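Local coordinates for protein amicyanin (Paracoccus versutus, PDB 1ID2) that carries electrons as a type I blue copper protein, probably cycling its single copper ion between two oxidation states, at residues I26-A40 with F92-E106. Residues are numbered along the deposited sequence; the frame is centred on the assembly and turned at random.
With CU (copper (II) ion), chain D.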
loop_
_atom_site.group_PDB
_atom_site.type_symbol
_atom_site.label_atom_id
_atom_site.label_comp_id
_atom_site.label_asym_id
_atom_site.label_seq_id
_atom_site.Cartn_x
_atom_site.Cartn_y
_atom_site.Cartn_z
ATOM N N ILE A 26 6.973 6.853 1.908
ATOM C CA ILE A 26 7.146 6.515 3.307
ATOM C C ILE A 26 8.458 7.098 3.830
ATOM O O ILE A 26 9.536 6.680 3.404
ATOM C CB ILE A 26 7.136 4.972 3.520
ATOM C CG1 ILE A 26 5.946 4.329 2.779
ATOM C CG2 ILE A 26 7.045 4.673 5.006
ATOM C CD1 ILE A 26 6.037 2.814 2.616
ATOM N N GLU A 27 8.362 8.043 4.765
ATOM C CA GLU A 27 9.543 8.663 5.356
ATOM C C GLU A 27 9.261 8.935 6.802
ATOM O O GLU A 27 8.158 9.337 7.160
ATOM C CB GLU A 27 9.882 10.001 4.695
ATOM C CG GLU A 27 11.001 9.983 3.690
ATOM C CD GLU A 27 12.344 9.622 4.283
ATOM O OE1 GLU A 27 13.011 10.484 4.878
ATOM O OE2 GLU A 27 12.799 8.504 4.020
ATOM N N LYS A 28 10.308 8.793 7.607
ATOM C CA LYS A 28 10.300 9.105 9.028
ATOM C C LYS A 28 9.103 8.525 9.783
ATOM O O LYS A 28 8.449 9.190 10.583
ATOM C CB LYS A 28 10.476 10.616 9.217
ATOM C CG LYS A 28 11.553 11.232 8.242
ATOM C CD LYS A 28 13.064 11.128 8.685
ATOM C CE LYS A 28 13.549 9.691 8.997
ATOM N NZ LYS A 28 14.124 8.867 7.858
ATOM N N MET A 29 8.960 7.212 9.618
ATOM C CA MET A 29 7.943 6.412 10.267
ATOM C C MET A 29 6.531 6.910 9.987
ATOM O O MET A 29 5.627 6.659 10.783
ATOM C CB MET A 29 8.188 6.359 11.780
ATOM C CG MET A 29 9.598 5.957 12.165
ATOM S SD MET A 29 10.066 4.310 11.704
ATOM C CE MET A 29 9.417 3.323 13.056
ATOM N N LYS A 30 6.325 7.511 8.816
ATOM C CA LYS A 30 5.006 8.017 8.405
ATOM C C LYS A 30 4.746 7.588 6.971
ATOM O O LYS A 30 5.650 7.608 6.141
ATOM C CB LYS A 30 4.982 9.549 8.405
ATOM C CG LYS A 30 4.909 10.225 9.754
ATOM C CD LYS A 30 5.402 11.672 9.665
ATOM C CE LYS A 30 4.472 12.560 8.848
ATOM N NZ LYS A 30 5.043 13.924 8.631
ATOM N N TYR A 31 3.482 7.349 6.655
ATOM C CA TYR A 31 3.032 7.346 5.274
ATOM C C TYR A 31 2.802 8.791 4.974
ATOM O O TYR A 31 2.021 9.437 5.670
ATOM C CB TYR A 31 1.697 6.615 5.132
ATOM C CG TYR A 31 1.807 5.162 5.427
ATOM C CD1 TYR A 31 2.531 4.313 4.580
ATOM C CD2 TYR A 31 1.227 4.631 6.567
ATOM C CE1 TYR A 31 2.663 2.960 4.863
ATOM C CE2 TYR A 31 1.361 3.286 6.863
ATOM C CZ TYR A 31 2.064 2.452 6.018
ATOM O OH TYR A 31 2.085 1.103 6.308
ATOM N N LEU A 32 3.368 9.270 3.875
ATOM C CA LEU A 32 3.409 10.703 3.644
ATOM C C LEU A 32 2.099 11.230 3.078
ATOM O O LEU A 32 1.784 12.404 3.227
ATOM C CB LEU A 32 4.587 11.071 2.736
ATOM C CG LEU A 32 5.980 10.869 3.353
ATOM C CD1 LEU A 32 7.016 11.620 2.516
ATOM C CD2 LEU A 32 6.005 11.344 4.802
ATOM N N THR A 33 1.289 10.345 2.513
ATOM C CA THR A 33 -0.025 10.739 2.053
ATOM C C THR A 33 -0.998 9.815 2.748
ATOM O O THR A 33 -1.239 8.702 2.289
ATOM C CB THR A 33 -0.182 10.566 0.527
ATOM O OG1 THR A 33 0.962 11.102 -0.151
ATOM C CG2 THR A 33 -1.421 11.273 0.056
ATOM N N PRO A 34 -1.566 10.259 3.877
ATOM C CA PRO A 34 -2.341 9.404 4.797
ATOM C C PRO A 34 -3.737 9.031 4.279
ATOM O O PRO A 34 -4.372 8.094 4.767
ATOM C CB PRO A 34 -2.424 10.237 6.080
ATOM C CG PRO A 34 -1.405 11.345 5.893
ATOM C CD PRO A 34 -1.386 11.611 4.423
ATOM N N GLU A 35 -4.197 9.752 3.266
ATOM C CA GLU A 35 -5.494 9.497 2.683
ATOM C C GLU A 35 -5.398 9.784 1.198
ATOM O O GLU A 35 -5.094 10.920 0.804
ATOM C CB GLU A 35 -6.497 10.430 3.319
ATOM C CG GLU A 35 -7.921 9.990 3.229
ATOM C CD GLU A 35 -8.811 10.887 4.053
ATOM O OE1 GLU A 35 -8.715 10.816 5.302
ATOM O OE2 GLU A 35 -9.516 11.736 3.454
ATOM N N VAL A 36 -5.531 8.741 0.386
ATOM C CA VAL A 36 -5.446 8.883 -1.069
ATOM C C VAL A 36 -6.748 8.364 -1.669
ATOM O O VAL A 36 -7.402 7.516 -1.081
ATOM C CB VAL A 36 -4.176 8.131 -1.675
ATOM C CG1 VAL A 36 -4.195 6.669 -1.376
ATOM C CG2 VAL A 36 -4.121 8.311 -3.157
ATOM N N THR A 37 -7.249 9.034 -2.695
ATOM C CA THR A 37 -8.480 8.579 -3.318
ATOM C C THR A 37 -8.371 8.427 -4.850
ATOM O O THR A 37 -7.686 9.207 -5.520
ATOM C CB THR A 37 -9.708 9.445 -2.828
ATOM O OG1 THR A 37 -10.659 9.635 -3.875
ATOM C CG2 THR A 37 -9.267 10.778 -2.285
ATOM N N ILE A 38 -8.705 7.214 -5.282
ATOM C CA ILE A 38 -8.572 6.758 -6.663
ATOM C C ILE A 38 -9.932 6.207 -7.096
ATOM O O ILE A 38 -10.833 6.032 -6.271
ATOM C CB ILE A 38 -7.531 5.604 -6.785
ATOM C CG1 ILE A 38 -7.894 4.444 -5.838
ATOM C CG2 ILE A 38 -6.180 6.113 -6.465
ATOM C CD1 ILE A 38 -7.081 3.181 -6.001
ATOM N N LYS A 39 -10.025 5.785 -8.348
ATOM C CA LYS A 39 -11.209 5.074 -8.826
ATOM C C LYS A 39 -10.914 3.576 -8.866
ATOM O O LYS A 39 -9.741 3.182 -8.938
ATOM C CB LYS A 39 -11.590 5.588 -10.217
ATOM C CG LYS A 39 -12.195 6.983 -10.203
ATOM C CD LYS A 39 -11.781 7.778 -11.425
ATOM C CE LYS A 39 -10.338 8.271 -11.325
ATOM N NZ LYS A 39 -10.163 9.384 -10.342
ATOM N N ALA A 40 -11.951 2.747 -8.721
ATOM C CA ALA A 40 -11.797 1.288 -8.780
ATOM C C ALA A 40 -11.054 0.937 -10.042
ATOM O O ALA A 40 -11.232 1.602 -11.065
ATOM C CB ALA A 40 -13.146 0.604 -8.786
ATOM N N PHE A 92 -2.031 -0.419 7.754
ATOM C CA PHE A 92 -1.078 -0.072 8.777
ATOM C C PHE A 92 0.183 -0.868 8.451
ATOM O O PHE A 92 0.192 -1.690 7.529
ATOM C CB PHE A 92 -1.635 -0.445 10.174
ATOM C CG PHE A 92 -1.967 -1.907 10.321
ATOM C CD1 PHE A 92 -3.138 -2.421 9.778
ATOM C CD2 PHE A 92 -1.053 -2.791 10.883
ATOM C CE1 PHE A 92 -3.380 -3.782 9.772
ATOM C CE2 PHE A 92 -1.298 -4.167 10.881
ATOM C CZ PHE A 92 -2.477 -4.659 10.310
ATOM N N CYS A 93 1.262 -0.574 9.162
ATOM C CA CYS A 93 2.529 -1.233 8.937
ATOM C C CYS A 93 2.662 -2.246 10.039
ATOM O O CYS A 93 2.424 -1.933 11.195
ATOM C CB CYS A 93 3.668 -0.208 8.992
ATOM S SG CYS A 93 5.259 -0.976 8.854
ATOM N N THR A 94 2.861 -3.494 9.656
ATOM C CA THR A 94 2.724 -4.620 10.560
ATOM C C THR A 94 3.577 -4.500 11.822
ATOM O O THR A 94 3.082 -4.693 12.923
ATOM C CB THR A 94 3.060 -5.940 9.822
ATOM O OG1 THR A 94 2.081 -6.168 8.807
ATOM C CG2 THR A 94 3.071 -7.123 10.785
ATOM N N PRO A 95 4.872 -4.179 11.681
ATOM C CA PRO A 95 5.673 -4.047 12.897
ATOM C C PRO A 95 5.552 -2.673 13.595
ATOM O O PRO A 95 5.968 -2.514 14.749
ATOM C CB PRO A 95 7.086 -4.325 12.396
ATOM C CG PRO A 95 7.060 -3.776 11.011
ATOM C CD PRO A 95 5.720 -4.172 10.476
ATOM N N HIS A 96 4.900 -1.723 12.923
ATOM C CA HIS A 96 4.749 -0.351 13.408
ATOM C C HIS A 96 3.299 0.077 13.252
ATOM O O HIS A 96 2.978 0.913 12.394
ATOM C CB HIS A 96 5.640 0.593 12.585
ATOM C CG HIS A 96 7.052 0.108 12.410
ATOM N ND1 HIS A 96 7.652 0.076 11.169
ATOM C CD2 HIS A 96 7.895 -0.428 13.329
ATOM C CE1 HIS A 96 8.833 -0.478 11.360
ATOM N NE2 HIS A 96 9.025 -0.809 12.649
ATOM N N PRO A 97 2.387 -0.512 14.057
ATOM C CA PRO A 97 0.944 -0.351 13.861
ATOM C C PRO A 97 0.435 1.070 14.138
ATOM O O PRO A 97 -0.720 1.377 13.899
ATOM C CB PRO A 97 0.337 -1.352 14.841
ATOM C CG PRO A 97 1.500 -2.082 15.451
ATOM C CD PRO A 97 2.665 -1.217 15.318
ATOM N N PHE A 98 1.294 1.922 14.671
ATOM C CA PHE A 98 0.951 3.313 14.841
ATOM C C PHE A 98 1.008 4.022 13.507
ATOM O O PHE A 98 0.582 5.173 13.408
ATOM C CB PHE A 98 1.919 3.979 15.812
ATOM C CG PHE A 98 3.368 3.756 15.470
ATOM C CD1 PHE A 98 4.037 4.631 14.626
ATOM C CD2 PHE A 98 4.057 2.670 15.986
ATOM C CE1 PHE A 98 5.361 4.432 14.297
ATOM C CE2 PHE A 98 5.412 2.471 15.673
ATOM C CZ PHE A 98 6.057 3.353 14.830
ATOM N N MET A 99 1.707 3.417 12.545
ATOM C CA MET A 99 1.673 3.866 11.136
ATOM C C MET A 99 0.400 3.359 10.447
ATOM O O MET A 99 0.195 2.159 10.314
ATOM C CB MET A 99 2.884 3.343 10.350
ATOM C CG MET A 99 4.232 3.946 10.719
ATOM S SD MET A 99 5.567 3.170 9.766
ATOM C CE MET A 99 5.267 3.943 8.144
ATOM N N ARG A 100 -0.427 4.290 9.992
ATOM C CA ARG A 100 -1.728 3.980 9.433
ATOM C C ARG A 100 -1.949 4.891 8.238
ATOM O O ARG A 100 -1.482 6.029 8.227
ATOM C CB ARG A 100 -2.817 4.285 10.452
ATOM C CG ARG A 100 -2.764 3.460 11.688
ATOM C CD ARG A 100 -3.654 4.061 12.729
ATOM N NE ARG A 100 -3.195 3.678 14.055
ATOM C CZ ARG A 100 -3.756 2.740 14.805
ATOM N NH1 ARG A 100 -4.832 2.086 14.378
ATOM N NH2 ARG A 100 -3.149 2.346 15.914
ATOM N N GLY A 101 -2.787 4.452 7.312
ATOM C CA GLY A 101 -3.247 5.348 6.259
ATOM C C GLY A 101 -4.541 4.791 5.704
ATOM O O GLY A 101 -4.999 3.712 6.130
ATOM N N LYS A 102 -5.077 5.445 4.681
ATOM C CA LYS A 102 -6.239 4.899 4.020
ATOM C C LYS A 102 -6.356 5.229 2.546
ATOM O O LYS A 102 -5.884 6.278 2.078
ATOM C CB LYS A 102 -7.504 5.310 4.763
ATOM C CG LYS A 102 -8.080 6.636 4.384
ATOM C CD LYS A 102 -9.606 6.532 4.327
ATOM C CE LYS A 102 -10.272 6.739 5.687
ATOM N NZ LYS A 102 -9.875 5.772 6.754
ATOM N N VAL A 103 -6.971 4.300 1.823
ATOM C CA VAL A 103 -7.282 4.472 0.415
ATOM C C VAL A 103 -8.799 4.524 0.240
ATOM O O VAL A 103 -9.517 3.636 0.683
ATOM C CB VAL A 103 -6.685 3.312 -0.443
ATOM C CG1 VAL A 103 -6.842 3.615 -1.942
ATOM C CG2 VAL A 103 -5.209 3.128 -0.112
ATOM N N ILE A 104 -9.263 5.602 -0.374
ATOM C CA ILE A 104 -10.657 5.762 -0.721
ATOM C C ILE A 104 -10.821 5.468 -2.197
ATOM O O ILE A 104 -10.179 6.095 -3.041
ATOM C CB ILE A 104 -11.119 7.190 -0.446
ATOM C CG1 ILE A 104 -10.879 7.519 1.027
ATOM C CG2 ILE A 104 -12.587 7.371 -0.862
ATOM C CD1 ILE A 104 -10.511 8.927 1.210
ATOM N N VAL A 105 -11.573 4.416 -2.481
ATOM C CA VAL A 105 -11.830 3.990 -3.841
ATOM C C VAL A 105 -13.267 4.328 -4.205
ATOM O O VAL A 105 -14.207 3.986 -3.485
ATOM C CB VAL A 105 -11.603 2.474 -4.005
ATOM C CG1 VAL A 105 -11.635 2.116 -5.458
ATOM C CG2 VAL A 105 -10.259 2.077 -3.436
ATOM N N GLU A 106 -13.442 4.944 -5.356
ATOM C CA GLU A 106 -14.771 5.276 -5.814
ATOM C C GLU A 106 -14.945 4.986 -7.306
ATOM O O GLU A 106 -15.681 5.722 -7.995
ATOM C CB GLU A 106 -15.050 6.737 -5.487
ATOM C CG GLU A 106 -13.824 7.606 -5.471
ATOM C CD GLU A 106 -14.170 9.069 -5.476
ATOM O OE1 GLU A 106 -14.699 9.563 -4.446
ATOM O OE2 GLU A 106 -13.941 9.707 -6.532
ATOM O OXT GLU A 106 -14.402 3.961 -7.761
HETATM CU CU CU D . 6.584 0.516 9.290
HETATM O O HOH W 1 1.490 7.354 8.943
HETATM O O HOH W 2 -2.802 6.593 1.949
#
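M99 lays its methyl CE over one face of the Y31 ring, 4.1 Å from the centroid and 10° off the normal, a CH-pi contact within a Met-aromatic pair; M99 O and R100 N lie at the edge of that ring, in its plane. The imidazole of H96 is sandwiched: M29 CE sits over the centre of one face, P95 CG over the other. The same M29 methyl meets the edge of the F98 ring, at CZ. M29 reaches both rings because its chain bends at chi2 (-64°) and again at chi3. Y31 OH lies 3.4 Å from C93 CB and hydrogen-bonds to N55 O. With an alanine in place of Y31, the M99 methyl would probably lose the aromatic face it rests on and N55 O its hydroxyl partner, beside two copper ligands. Farther along, strands 35-38 and 100-105 run parallel, I104 N bonding to V36 O (2.8 Å, nearly straight at 175°) and I104 O accepting from I38 N. A40 N closes the series on the terminal carboxylate oxygen E106 OXT (2.9 Å). V36, I38, V103 and V105 share the face packed, through I38, V103 and V105, against F83. C93 SG (2.0 Å) and H96 ND1 (2.2 Å) bind the copper with H54, and M99 completes the site, on the ligand loop leading into the last strand of a cupredoxin beta-sandwich.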